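Local coordinates for peptidase M16 domain protein (Alicyclobacillus acidocaldarius subsp. acidocaldarius DSM 446, PDB 4XEA) that probably cleaves peptide bonds as a metal-dependent peptidase of the M16 (insulinase-like) family, and here carries a bound nickel ion, at residues 40-45 with 158-163; 128-133 with 171-176; 135-140 with 165-170. All blocks are in the same frame, centred on the assembly; numbering follows the deposited sequence.

Contact 1. Residues 40-45 with 158-163; sequences GSVDRA and HEHPVR
Val-42 and Pro-161 bring together two loops of the M16 peptidase domain: a type I beta turn from Gly-40 to Asp-43, which leaves strand 31-37, and the short 3-10 segment 161-163 beyond helix 144-156. The tight part is apolar. Val-42 CB lies 4.0 Å from Pro-161 CB, while its CG1 branch, anti to its own carbonyl carbon (chi1 -58°), reaches along the start of the 3-10 turn and comes within 3.7 Å of Val-162 N. That amide is already engaged, since Val-162 N donates to His-160 ND1 at 3.0 Å, nearly in the ring plane; a hydrocarbon neighbour such as valine therefore suits the place. The bond also fixes the rotation of the imidazole, whose NE2 is taken by Thr-312. Proline, with no amide hydrogen to satisfy, fits a buried turn and offers a compact ring to both Val-42 and Arg-44. Pro-161 CG sits over the centre of one face of the Arg-44 guanidinium, 3.8 Å above its plane, the two side chains meeting at a slant, and a salt bridge from NH2 to Asp-57 holds the outer end of the arginine.

The looser side is more polar and lies toward solvent. Exposed Glu-159 gives little more than its carbonyl, with O 3.8 Å from Arg-44 NH1. At the other margin a water spans the gap between partly exposed Ser-41 and the proline backbone: it stands 2.7 Å from Ser-41 OG and donates to Pro-161 O at 3.2 Å.

Contact 2. Residues 128-133 with 171-176; sequences KEKGII and ESVRAI
An antiparallel helix pair beside the metal site of this M16 domain is formed here: segment 128-133 of helix 123-141 runs against 171-175, with 172° between their directions and 9.6 Å between the two axes at closest approach. Lys-130 carries most of the contact. Its chain is extended beyond CG, and its methylenes slide past Val-173 in the opposite sense, CG 4.1 Å from Val-173 CG1, before the ammonium reaches the place where helix 170-175 gives way to loop. There Lys-130 NZ donates to two carbonyls, Arg-174 O at 2.6 Å and Ile-176 O at 2.7 Å. The second bond is in the carbonyl plane with a C=O...N angle of 155°; the first comes from above its carbonyl plane. Carbonyls gathered near the C-terminal part of a helix would probably suit a cation, and lysine supplies both the length and the charge. Replacing Lys-130 by an alanine removes the whole reach, and both carbonyls would probably be left without this donor, with a gap beside Val-173.

Bends at chi2 and chi3 bring the Arg-174 guanidinium over toward Lys-130, whose NZ lies above one face, offset toward the rim. These like charges are close, but the two carbonyls at the ammonium and a weak, long ion pair from Arg-174 to Glu-127 may temper the repulsion. Deeper in, branched aliphatic residues fill the groove: Ile-133 crosses Val-173 at a slant and also rests on His-61 and Phe-62 of helix 59-66, which covers this inner side. Ile-133 CG2, anti to the backbone N, meets Val-173 CG2 at 4.1 Å.

Contact 3. Residues 135-140 with 165-170; sequences QEIHMV and DIAGTV
With CG1 turned anti to its carbonyl carbon (chi1 -69°) and CD1 extended beyond it, Ile-137 pushes its longer branch from helix 123-141 into the loop that leads to helix 170-175. Glu-136, one residue earlier, holds CG anti to the backbone N and bends at chi2 (-136°), which swings its carboxylate back toward the same loop. Both side chains converge on Ala-167: the methyl CB lies 3.8 Å from Ile-137 CG1 and 3.6 Å from Glu-136 OE1. Alanine suits this buried point because a single methyl fills the space against the isoleucine while remaining compact beside a carboxylate.

Farther along, Ile-137 CD1 rests on main chain, 3.6 Å from Thr-169 C and 3.7 Å from Gly-168 O. Gly-168 has a positive phi of 89°, and at its backbone angles a CB would press on the preceding carbonyl oxygen, so glycine fits the last position of the type I turn from Asp-165. Thr-169 then serves as N-cap, its OG1 accepting from Ser-172 N, and turns the chain into the next helix. Val-170 packs on both Ile-137 and His-138, its CG2 3.7 Å from His-138 NE2, the valine and histidine side chains crossing at about a right angle.

Contacts are sparser where Val-140 CG1 lies 3.7 Å from Asp-165 OD2, whereas Asp-165 OD1 forms a salt bridge with Arg-146. Glu-136 completes the nickel site with His-61 and His-65, the histidine pair lying on helix 59-66; this matches the inverted HxxEH zinc-binding motif of M16 peptidases, with its third ligand supplied by a more distant glutamate.

Overall arrangement
Contacts 2 and 3 share helix 123-141 and lie side by side, their centres about 9 Å apart. They merge where Val-173 CG2 comes 3.2 Å from Ala-167 O and 3.9 Å from Ile-137 CD1, so the two contacts form one continuous packed layer against the helix. Contact 3 reaches the nickel ion directly, the Glu-136 side chain being about 3 Å from it; the side chain of Ile-133 in contact 2 is about 6 Å from the metal. Contact 1 stands farther off, with centres about 15 Å from contact 3 and 18 Å from contact 2. It meets contact 3 at Ser-41 OG and Ile-166 CG1, 3.6 Å apart, but does not touch contact 2.

Contact 1. Residues 40-45 with 158-163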
ATOM      1  N   GLY A  40      -4.257  16.367 -18.716  1.00 36.00           N
ATOM      2  CA  GLY A  40      -3.147  15.480 -18.367  1.00 36.66           C
ATOM      3  C   GLY A  40      -2.145  15.356 -19.472  1.00 36.47           C
ATOM      4  O   GLY A  40      -2.156  16.160 -20.401  1.00 36.68           O
ATOM      5  N   SER A  41      -1.323  14.307 -19.397  1.00 37.62           N
ATOM      6  CA  SER A  41      -0.187  14.142 -20.311  1.00 37.96           C
ATOM      7  C   SER A  41      -0.601  13.991 -21.762  1.00 38.60           C
ATOM      8  O   SER A  41       0.188  14.360 -22.658  1.00 39.92           O
ATOM      9  CB  SER A  41       0.723  12.960 -19.906  1.00 39.52           C
ATOM     10  OG  SER A  41       0.059  11.695 -19.991  1.00 36.94           O
ATOM     11  N   VAL A  42      -1.802  13.466 -22.015  1.00 36.14           N
ATOM     12  CA  VAL A  42      -2.198  13.198 -23.385  1.00 36.52           C
ATOM     13  C   VAL A  42      -2.823  14.386 -24.112  1.00 37.19           C
ATOM     14  O   VAL A  42      -3.051  14.302 -25.306  1.00 37.51           O
ATOM     15  CB  VAL A  42      -3.056  11.930 -23.563  1.00 36.07           C
ATOM     16  CG1 VAL A  42      -2.279  10.675 -23.026  1.00 37.21           C
ATOM     17  CG2 VAL A  42      -4.462  12.094 -22.978  1.00 37.13           C
ATOM     18  N   ASP A  43      -3.054  15.489 -23.394  1.00 36.64           N
ATOM     19  CA  ASP A  43      -3.644  16.693 -23.987  1.00 37.60           C
ATOM     20  C   ASP A  43      -2.561  17.513 -24.679  1.00 39.19           C
ATOM     21  O   ASP A  43      -2.262  18.643 -24.296  1.00 40.26           O
ATOM     22  CB  ASP A  43      -4.366  17.507 -22.909  1.00 36.02           C
ATOM     23  CG  ASP A  43      -5.618  16.841 -22.446  1.00 36.74           C
ATOM     24  OD1 ASP A  43      -6.516  16.688 -23.317  1.00 36.19           O
ATOM     25  OD2 ASP A  43      -5.702  16.459 -21.231  1.00 36.35           O
ATOM     26  N   ARG A  44      -1.944  16.905 -25.697  1.00 39.68           N
ATOM     27  CA  ARG A  44      -0.869  17.536 -26.450  1.00 39.90           C
ATOM     28  C   ARG A  44      -1.389  18.677 -27.342  1.00 40.60           C
ATOM     29  O   ARG A  44      -0.714  19.679 -27.524  1.00 41.66           O
ATOM     30  CB  ARG A  44      -0.198  16.475 -27.334  1.00 40.54           C
ATOM     31  CG  ARG A  44       0.913  16.976 -28.217  1.00 42.62           C
ATOM     32  CD  ARG A  44       1.353  15.904 -29.226  1.00 43.99           C
ATOM     33  NE  ARG A  44       2.099  14.833 -28.583  1.00 45.06           N
ATOM     34  CZ  ARG A  44       2.316  13.630 -29.119  1.00 45.59           C
ATOM     35  NH1 ARG A  44       1.773  13.292 -30.298  1.00 44.58           N
ATOM     36  NH2 ARG A  44       3.045  12.740 -28.444  1.00 47.24           N
ATOM     37  N   ALA A  45      -2.554  18.491 -27.947  1.00 39.77           N
ATOM     38  CA  ALA A  45      -3.071  19.479 -28.885  1.00 41.49           C
ATOM     39  C   ALA A  45      -4.502  19.851 -28.524  1.00 40.94           C
ATOM     40  O   ALA A  45      -5.288  19.020 -28.010  1.00 39.76           O
ATOM     41  CB  ALA A  45      -3.009  18.935 -30.338  1.00 41.23           C
ATOM     42  N   HIS A 158       0.480   3.847 -32.525  1.00 38.09           N
ATOM     43  CA  HIS A 158       1.181   4.466 -33.623  1.00 39.28           C
ATOM     44  C   HIS A 158       1.496   5.947 -33.381  1.00 39.96           C
ATOM     45  O   HIS A 158       2.585   6.397 -33.725  1.00 39.57           O
ATOM     46  CB  HIS A 158       0.356   4.402 -34.924  1.00 40.07           C
ATOM     47  CG  HIS A 158       0.086   3.013 -35.415  1.00 38.24           C
ATOM     48  ND1 HIS A 158       0.533   2.556 -36.636  1.00 38.09           N
ATOM     49  CD2 HIS A 158      -0.639   2.009 -34.877  1.00 35.46           C
ATOM     50  CE1 HIS A 158       0.140   1.304 -36.796  1.00 38.21           C
ATOM     51  NE2 HIS A 158      -0.553   0.945 -35.731  1.00 36.12           N
ATOM     52  N   GLU A 159       0.499   6.695 -32.924  1.00 39.72           N
ATOM     53  CA  GLU A 159       0.555   8.175 -32.904  1.00 42.14           C
ATOM     54  C   GLU A 159      -0.018   8.793 -31.621  1.00 39.65           C
ATOM     55  O   GLU A 159       0.331   9.912 -31.296  1.00 39.55           O
ATOM     56  CB  GLU A 159      -0.321   8.791 -34.023  1.00 44.16           C
ATOM     57  CG  GLU A 159      -0.017   8.474 -35.412  1.00 51.81           C
ATOM     58  CD  GLU A 159      -1.310   8.351 -36.277  1.00 57.82           C
ATOM     59  OE1 GLU A 159      -2.049   9.365 -36.467  1.00 58.57           O
ATOM     60  OE2 GLU A 159      -1.539   7.217 -36.791  1.00 59.98           O
ATOM     61  N   HIS A 160      -0.957   8.117 -30.955  1.00 37.80           N
ATOM     62  CA  HIS A 160      -1.599   8.643 -29.763  1.00 37.12           C
ATOM     63  C   HIS A 160      -0.537   9.074 -28.706  1.00 37.26           C
ATOM     64  O   HIS A 160       0.438   8.349 -28.496  1.00 36.99           O
ATOM     65  CB  HIS A 160      -2.552   7.610 -29.160  1.00 35.56           C
ATOM     66  CG  HIS A 160      -3.519   8.187 -28.170  1.00 36.25           C
ATOM     67  ND1 HIS A 160      -3.129   8.664 -26.936  1.00 36.02           N
ATOM     68  CD2 HIS A 160      -4.854   8.426 -28.265  1.00 36.02           C
ATOM     69  CE1 HIS A 160      -4.184   9.143 -26.299  1.00 36.91           C
ATOM     70  NE2 HIS A 160      -5.242   9.015 -27.081  1.00 36.68           N
ATOM     71  N   PRO A 161      -0.702  10.261 -28.075  1.00 37.30           N
ATOM     72  CA  PRO A 161       0.265  10.708 -27.073  1.00 38.90           C
ATOM     73  C   PRO A 161       0.521   9.787 -25.884  1.00 38.37           C
ATOM     74  O   PRO A 161       1.579   9.928 -25.242  1.00 39.17           O
ATOM     75  CB  PRO A 161      -0.353  12.018 -26.553  1.00 39.09           C
ATOM     76  CG  PRO A 161      -1.123  12.544 -27.707  1.00 39.05           C
ATOM     77  CD  PRO A 161      -1.700  11.315 -28.345  1.00 38.78           C
ATOM     78  N   VAL A 162      -0.396   8.860 -25.604  1.00 37.58           N
ATOM     79  CA  VAL A 162      -0.239   7.907 -24.514  1.00 37.96           C
ATOM     80  C   VAL A 162       1.072   7.096 -24.680  1.00 39.20           C
ATOM     81  O   VAL A 162       1.572   6.489 -23.736  1.00 40.51           O
ATOM     82  CB  VAL A 162      -1.471   6.995 -24.366  1.00 37.43           C
ATOM     83  CG1 VAL A 162      -1.549   5.974 -25.536  1.00 37.01           C
ATOM     84  CG2 VAL A 162      -1.464   6.256 -22.972  1.00 40.50           C
ATOM     85  N   ARG A 163       1.634   7.104 -25.872  1.00 38.11           N
ATOM     86  CA  ARG A 163       2.870   6.371 -26.127  1.00 40.92           C
ATOM     87  C   ARG A 163       4.127   7.045 -25.590  1.00 42.46           C
ATOM     88  O   ARG A 163       5.194   6.430 -25.574  1.00 43.82           O
ATOM     89  CB  ARG A 163       3.019   6.070 -27.610  1.00 40.86           C
ATOM     90  CG  ARG A 163       3.360   7.207 -28.501  1.00 40.33           C
ATOM     91  CD  ARG A 163       3.218   6.802 -29.973  1.00 44.11           C
ATOM     92  NE  ARG A 163       4.056   5.615 -30.301  1.00 45.92           N
ATOM     93  CZ  ARG A 163       5.386   5.608 -30.476  1.00 51.17           C
ATOM     94  NH1 ARG A 163       6.128   6.715 -30.373  1.00 52.03           N
ATOM     95  NH2 ARG A 163       5.995   4.463 -30.720  1.00 51.44           N
TER
HETATM   96  O   HOH W   1       1.340  10.821 -22.191  1.00 52.79           O

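Contact 2. Residues 128-133 with 171-176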
ATOM      1  N   LYS A 128      15.477  26.078 -14.212  1.00 91.91           N
ATOM      2  CA  LYS A 128      15.870  25.158 -13.135  1.00 95.77           C
ATOM      3  C   LYS A 128      15.088  23.849 -13.190  1.00 89.05           C
ATOM      4  O   LYS A 128      15.666  22.759 -13.084  1.00 90.24           O
ATOM      5  CB  LYS A 128      15.680  25.806 -11.760  1.00101.45           C
ATOM      6  CG  LYS A 128      16.093  24.894 -10.602  1.00108.56           C
ATOM      7  CD  LYS A 128      16.054  25.599  -9.285  1.00116.86           C
ATOM      8  CE  LYS A 128      16.405  24.650  -8.155  1.00124.70           C
ATOM      9  NZ  LYS A 128      16.186  25.301  -6.848  1.00132.07           N
ATOM     10  N   GLU A 129      13.772  23.955 -13.385  1.00 82.01           N
ATOM     11  CA  GLU A 129      12.924  22.803 -13.264  1.00 78.00           C
ATOM     12  C   GLU A 129      13.102  21.880 -14.477  1.00 75.06           C
ATOM     13  O   GLU A 129      12.793  20.703 -14.383  1.00 73.67           O
ATOM     14  CB  GLU A 129      11.451  23.220 -13.090  1.00 74.64           C
ATOM     15  CG  GLU A 129      10.538  22.136 -12.514  1.00 72.76           C
ATOM     16  CD  GLU A 129      10.803  21.853 -11.046  1.00 77.72           C
ATOM     17  OE1 GLU A 129      10.603  20.703 -10.617  1.00 75.89           O
ATOM     18  OE2 GLU A 129      11.216  22.779 -10.317  1.00 80.84           O
ATOM     19  N   LYS A 130      13.595  22.402 -15.605  1.00 75.68           N
ATOM     20  CA  LYS A 130      13.831  21.562 -16.803  1.00 74.57           C
ATOM     21  C   LYS A 130      14.925  20.521 -16.529  1.00 79.39           C
ATOM     22  O   LYS A 130      14.807  19.361 -16.935  1.00 78.24           O
ATOM     23  CB  LYS A 130      14.246  22.404 -18.019  1.00 76.31           C
ATOM     24  CG  LYS A 130      13.111  23.010 -18.838  1.00 72.09           C
ATOM     25  CD  LYS A 130      13.680  23.904 -19.939  1.00 76.03           C
ATOM     26  CE  LYS A 130      12.601  24.701 -20.662  1.00 73.48           C
ATOM     27  NZ  LYS A 130      13.014  25.064 -22.046  1.00 76.28           N
ATOM     28  N   GLY A 131      15.985  20.961 -15.861  1.00 86.56           N
ATOM     29  CA  GLY A 131      17.084  20.077 -15.463  1.00 93.61           C
ATOM     30  C   GLY A 131      16.635  18.973 -14.509  1.00 92.61           C
ATOM     31  O   GLY A 131      17.067  17.806 -14.629  1.00 95.37           O
ATOM     32  N   ILE A 132      15.760  19.355 -13.562  1.00 90.34           N
ATOM     33  CA  ILE A 132      15.237  18.436 -12.549  1.00 90.10           C
ATOM     34  C   ILE A 132      14.357  17.379 -13.202  1.00 82.75           C
ATOM     35  O   ILE A 132      14.414  16.213 -12.834  1.00 84.18           O
ATOM     36  CB  ILE A 132      14.459  19.193 -11.430  1.00 91.45           C
ATOM     37  CG1 ILE A 132      15.413  20.123 -10.655  1.00100.74           C
ATOM     38  CG2 ILE A 132      13.758  18.219 -10.489  1.00 92.02           C
ATOM     39  CD1 ILE A 132      14.728  20.997  -9.613  1.00103.55           C
ATOM     40  N   ILE A 133      13.560  17.781 -14.190  1.00 75.95           N
ATOM     41  CA  ILE A 133      12.673  16.847 -14.868  1.00 71.21           C
ATOM     42  C   ILE A 133      13.452  15.953 -15.837  1.00 71.09           C
ATOM     43  O   ILE A 133      13.178  14.760 -15.905  1.00 70.42           O
ATOM     44  CB  ILE A 133      11.504  17.561 -15.566  1.00 66.96           C
ATOM     45  CG1 ILE A 133      10.648  18.292 -14.523  1.00 68.13           C
ATOM     46  CG2 ILE A 133      10.634  16.562 -16.295  1.00 64.81           C
ATOM     47  CD1 ILE A 133       9.667  19.259 -15.135  1.00 66.45           C
ATOM     48  N   GLU A 171      14.153  15.979 -24.822  1.00 72.76           N
ATOM     49  CA  GLU A 171      14.006  16.927 -25.943  1.00 74.45           C
ATOM     50  C   GLU A 171      12.748  17.817 -25.822  1.00 71.58           C
ATOM     51  O   GLU A 171      12.796  19.043 -25.978  1.00 73.56           O
ATOM     52  CB  GLU A 171      13.917  16.157 -27.269  1.00 73.83           C
ATOM     53  CG  GLU A 171      14.948  15.007 -27.438  1.00 79.88           C
ATOM     54  CD  GLU A 171      14.468  13.643 -26.867  1.00 79.88           C
ATOM     55  OE1 GLU A 171      13.849  12.854 -27.620  1.00 79.87           O
ATOM     56  OE2 GLU A 171      14.708  13.360 -25.663  1.00 82.66           O
ATOM     57  N   SER A 172      11.617  17.199 -25.536  1.00 67.72           N
ATOM     58  CA  SER A 172      10.374  17.950 -25.494  1.00 65.22           C
ATOM     59  C   SER A 172      10.360  18.858 -24.272  1.00 66.47           C
ATOM     60  O   SER A 172       9.963  20.011 -24.352  1.00 65.68           O
ATOM     61  CB  SER A 172       9.173  16.999 -25.530  1.00 61.07           C
ATOM     62  OG  SER A 172       8.900  16.418 -24.261  1.00 59.81           O
ATOM     63  N   VAL A 173      10.819  18.344 -23.138  1.00 59.78           N
ATOM     64  CA  VAL A 173      10.850  19.138 -21.913  1.00 61.08           C
ATOM     65  C   VAL A 173      11.752  20.369 -22.131  1.00 64.31           C
ATOM     66  O   VAL A 173      11.404  21.492 -21.759  1.00 63.74           O
ATOM     67  CB  VAL A 173      11.302  18.300 -20.708  1.00 62.17           C
ATOM     68  CG1 VAL A 173      11.797  19.197 -19.579  1.00 64.18           C
ATOM     69  CG2 VAL A 173      10.168  17.414 -20.227  1.00 59.33           C
ATOM     70  N   ARG A 174      12.871  20.149 -22.804  1.00 66.91           N
ATOM     71  CA  ARG A 174      13.791  21.226 -23.136  1.00 70.77           C
ATOM     72  C   ARG A 174      13.176  22.296 -24.050  1.00 69.57           C
ATOM     73  O   ARG A 174      13.563  23.467 -23.961  1.00 71.42           O
ATOM     74  CB  ARG A 174      15.077  20.630 -23.741  1.00 73.48           C
ATOM     75  CG  ARG A 174      15.742  21.433 -24.863  1.00 80.11           C
ATOM     76  CD  ARG A 174      16.980  22.201 -24.410  1.00 88.01           C
ATOM     77  NE  ARG A 174      16.730  23.624 -24.125  1.00 93.09           N
ATOM     78  CZ  ARG A 174      17.010  24.251 -22.975  1.00 96.55           C
ATOM     79  NH1 ARG A 174      16.743  25.549 -22.862  1.00 98.25           N
ATOM     80  NH2 ARG A 174      17.544  23.606 -21.935  1.00 97.41           N
ATOM     81  N   ALA A 175      12.223  21.929 -24.909  1.00 66.97           N
ATOM     82  CA  ALA A 175      11.617  22.929 -25.801  1.00 65.69           C
ATOM     83  C   ALA A 175      10.470  23.702 -25.131  1.00 63.56           C
ATOM     84  O   ALA A 175      10.018  24.712 -25.665  1.00 63.41           O
ATOM     85  CB  ALA A 175      11.139  22.290 -27.104  1.00 64.74           C
ATOM     86  N   ILE A 176       9.984  23.233 -23.981  1.00 61.29           N
ATOM     87  CA  ILE A 176       8.875  23.914 -23.288  1.00 59.10           C
ATOM     88  C   ILE A 176       9.287  25.359 -22.951  1.00 61.00           C
ATOM     89  O   ILE A 176      10.407  25.591 -22.514  1.00 61.89           O
ATOM     90  CB  ILE A 176       8.436  23.135 -22.000  1.00 58.16           C
ATOM     91  CG1 ILE A 176       7.762  21.811 -22.370  1.00 54.69           C
ATOM     92  CG2 ILE A 176       7.466  23.949 -21.156  1.00 58.14           C
ATOM     93  CD1 ILE A 176       7.382  20.934 -21.181  1.00 53.07           C
TER

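Contact 3. Residues 135-140 with 165-170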
ATOM      1  N   GLN A 135      16.391  14.817 -15.471  1.00 84.92           N
ATOM      2  CA  GLN A 135      17.041  13.816 -14.629  1.00 92.24           C
ATOM      3  C   GLN A 135      16.076  12.720 -14.207  1.00 89.14           C
ATOM      4  O   GLN A 135      16.401  11.536 -14.279  1.00 91.77           O
ATOM      5  CB  GLN A 135      17.630  14.481 -13.380  1.00 99.74           C
ATOM      6  CG  GLN A 135      18.956  15.144 -13.637  1.00109.55           C
ATOM      7  CD  GLN A 135      20.070  14.139 -13.815  1.00119.70           C
ATOM      8  OE1 GLN A 135      19.832  12.927 -13.856  1.00120.02           O
ATOM      9  NE2 GLN A 135      21.302  14.631 -13.908  1.00131.83           N
ATOM     10  N   GLU A 136      14.907  13.141 -13.736  1.00 85.13           N
ATOM     11  CA  GLU A 136      13.809  12.237 -13.391  1.00 83.91           C
ATOM     12  C   GLU A 136      13.453  11.319 -14.575  1.00 79.99           C
ATOM     13  O   GLU A 136      13.233  10.119 -14.384  1.00 82.53           O
ATOM     14  CB  GLU A 136      12.591  13.064 -12.948  1.00 81.48           C
ATOM     15  CG  GLU A 136      11.340  12.262 -12.546  1.00 83.57           C
ATOM     16  CD  GLU A 136      10.053  12.849 -13.130  1.00 81.12           C
ATOM     17  OE1 GLU A 136       9.293  12.069 -13.764  1.00 83.40           O
ATOM     18  OE2 GLU A 136       9.807  14.074 -12.961  1.00 78.70           O
ATOM     19  N   ILE A 137      13.413  11.879 -15.785  1.00 75.81           N
ATOM     20  CA  ILE A 137      13.175  11.102 -17.009  1.00 73.67           C
ATOM     21  C   ILE A 137      14.271  10.047 -17.243  1.00 78.62           C
ATOM     22  O   ILE A 137      13.954   8.914 -17.562  1.00 78.63           O
ATOM     23  CB  ILE A 137      13.055  12.011 -18.254  1.00 70.70           C
ATOM     24  CG1 ILE A 137      11.762  12.838 -18.195  1.00 67.36           C
ATOM     25  CG2 ILE A 137      13.052  11.187 -19.532  1.00 70.62           C
ATOM     26  CD1 ILE A 137      11.699  13.948 -19.225  1.00 63.90           C
ATOM     27  N   HIS A 138      15.542  10.413 -17.090  1.00 83.98           N
ATOM     28  CA  HIS A 138      16.661   9.441 -17.235  1.00 91.76           C
ATOM     29  C   HIS A 138      16.575   8.274 -16.254  1.00 95.90           C
ATOM     30  O   HIS A 138      16.766   7.121 -16.634  1.00 98.00           O
ATOM     31  CB  HIS A 138      18.025  10.126 -17.068  1.00 98.95           C
ATOM     32  CG  HIS A 138      18.448  10.930 -18.260  1.00100.15           C
ATOM     33  ND1 HIS A 138      18.736  10.356 -19.482  1.00102.51           N
ATOM     34  CD2 HIS A 138      18.637  12.263 -18.419  1.00100.78           C
ATOM     35  CE1 HIS A 138      19.078  11.301 -20.341  1.00104.14           C
ATOM     36  NE2 HIS A 138      19.028  12.466 -19.720  1.00102.91           N
HETATM   37  N   MSE A 139      16.286   8.598 -14.998  1.00 98.68           N
HETATM   38  CA  MSE A 139      16.161   7.610 -13.925  1.00105.33           C
HETATM   39  C   MSE A 139      15.047   6.616 -14.241  1.00103.10           C
HETATM   40  O   MSE A 139      15.237   5.404 -14.161  1.00107.24           O
HETATM   41  CB  MSE A 139      15.856   8.309 -12.590  1.00107.98           C
HETATM   42  CG  MSE A 139      16.653   7.803 -11.411  1.00119.27           C
HETATM   43 SE   MSE A 139      18.556   8.268 -11.502  0.55130.65          SE
HETATM   44  CE  MSE A 139      18.362  10.137 -12.080  1.00120.91           C
ATOM     45  N   VAL A 140      13.888   7.149 -14.615  1.00 81.91           N
ATOM     46  CA  VAL A 140      12.713   6.338 -14.928  1.00 79.31           C
ATOM     47  C   VAL A 140      12.883   5.479 -16.200  1.00 78.37           C
ATOM     48  O   VAL A 140      12.162   4.495 -16.375  1.00 77.09           O
ATOM     49  CB  VAL A 140      11.447   7.251 -15.006  1.00 76.40           C
ATOM     50  CG1 VAL A 140      10.251   6.516 -15.583  1.00 72.63           C
ATOM     51  CG2 VAL A 140      11.144   7.839 -13.605  1.00 79.82           C
ATOM     52  N   ASP A 165       5.833   8.886 -22.216  1.00 46.53           N
ATOM     53  CA  ASP A 165       5.650   8.833 -20.771  1.00 47.77           C
ATOM     54  C   ASP A 165       5.178  10.201 -20.221  1.00 46.81           C
ATOM     55  O   ASP A 165       5.361  11.238 -20.833  1.00 46.74           O
ATOM     56  CB  ASP A 165       6.917   8.347 -20.047  1.00 51.72           C
ATOM     57  CG  ASP A 165       6.600   7.741 -18.645  1.00 56.40           C
ATOM     58  OD1 ASP A 165       5.386   7.608 -18.229  1.00 58.62           O
ATOM     59  OD2 ASP A 165       7.563   7.424 -17.966  1.00 60.33           O
ATOM     60  N   ILE A 166       4.570  10.157 -19.059  1.00 47.72           N
ATOM     61  CA  ILE A 166       3.905  11.303 -18.454  1.00 48.24           C
ATOM     62  C   ILE A 166       4.759  12.563 -18.351  1.00 51.44           C
ATOM     63  O   ILE A 166       4.252  13.661 -18.604  1.00 51.24           O
ATOM     64  CB  ILE A 166       3.229  10.896 -17.120  1.00 50.40           C
ATOM     65  CG1 ILE A 166       2.005   9.974 -17.439  1.00 49.43           C
ATOM     66  CG2 ILE A 166       2.808  12.135 -16.295  1.00 51.21           C
ATOM     67  CD1 ILE A 166       1.598   9.105 -16.268  1.00 54.40           C
ATOM     68  N   ALA A 167       6.053  12.403 -18.034  1.00 52.49           N
ATOM     69  CA  ALA A 167       6.990  13.519 -17.931  1.00 55.15           C
ATOM     70  C   ALA A 167       7.477  14.085 -19.279  1.00 54.30           C
ATOM     71  O   ALA A 167       8.104  15.138 -19.323  1.00 57.02           O
ATOM     72  CB  ALA A 167       8.202  13.109 -17.043  1.00 58.22           C
ATOM     73  N   GLY A 168       7.173  13.408 -20.371  1.00 52.34           N
ATOM     74  CA  GLY A 168       7.644  13.803 -21.698  1.00 52.79           C
ATOM     75  C   GLY A 168       8.983  13.173 -21.988  1.00 55.88           C
ATOM     76  O   GLY A 168       9.337  12.169 -21.369  1.00 56.89           O
ATOM     77  N   THR A 169       9.742  13.765 -22.912  1.00 58.17           N
ATOM     78  CA  THR A 169      11.148  13.368 -23.154  1.00 61.14           C
ATOM     79  C   THR A 169      12.102  14.487 -22.719  1.00 65.24           C
ATOM     80  O   THR A 169      11.675  15.592 -22.389  1.00 64.87           O
ATOM     81  CB  THR A 169      11.400  13.023 -24.653  1.00 60.78           C
ATOM     82  OG1 THR A 169      11.171  14.185 -25.463  1.00 60.60           O
ATOM     83  CG2 THR A 169      10.466  11.910 -25.138  1.00 57.85           C
ATOM     84  N   VAL A 170      13.400  14.199 -22.716  1.00 68.15           N
ATOM     85  CA  VAL A 170      14.402  15.229 -22.509  1.00 72.87           C
ATOM     86  C   VAL A 170      14.248  16.356 -23.551  1.00 73.36           C
ATOM     87  O   VAL A 170      14.178  17.531 -23.198  1.00 74.57           O
ATOM     88  CB  VAL A 170      15.845  14.611 -22.541  1.00 76.67           C
ATOM     89  CG1 VAL A 170      16.933  15.693 -22.408  1.00 80.65           C
ATOM     90  CG2 VAL A 170      15.987  13.554 -21.450  1.00 76.32           C
TER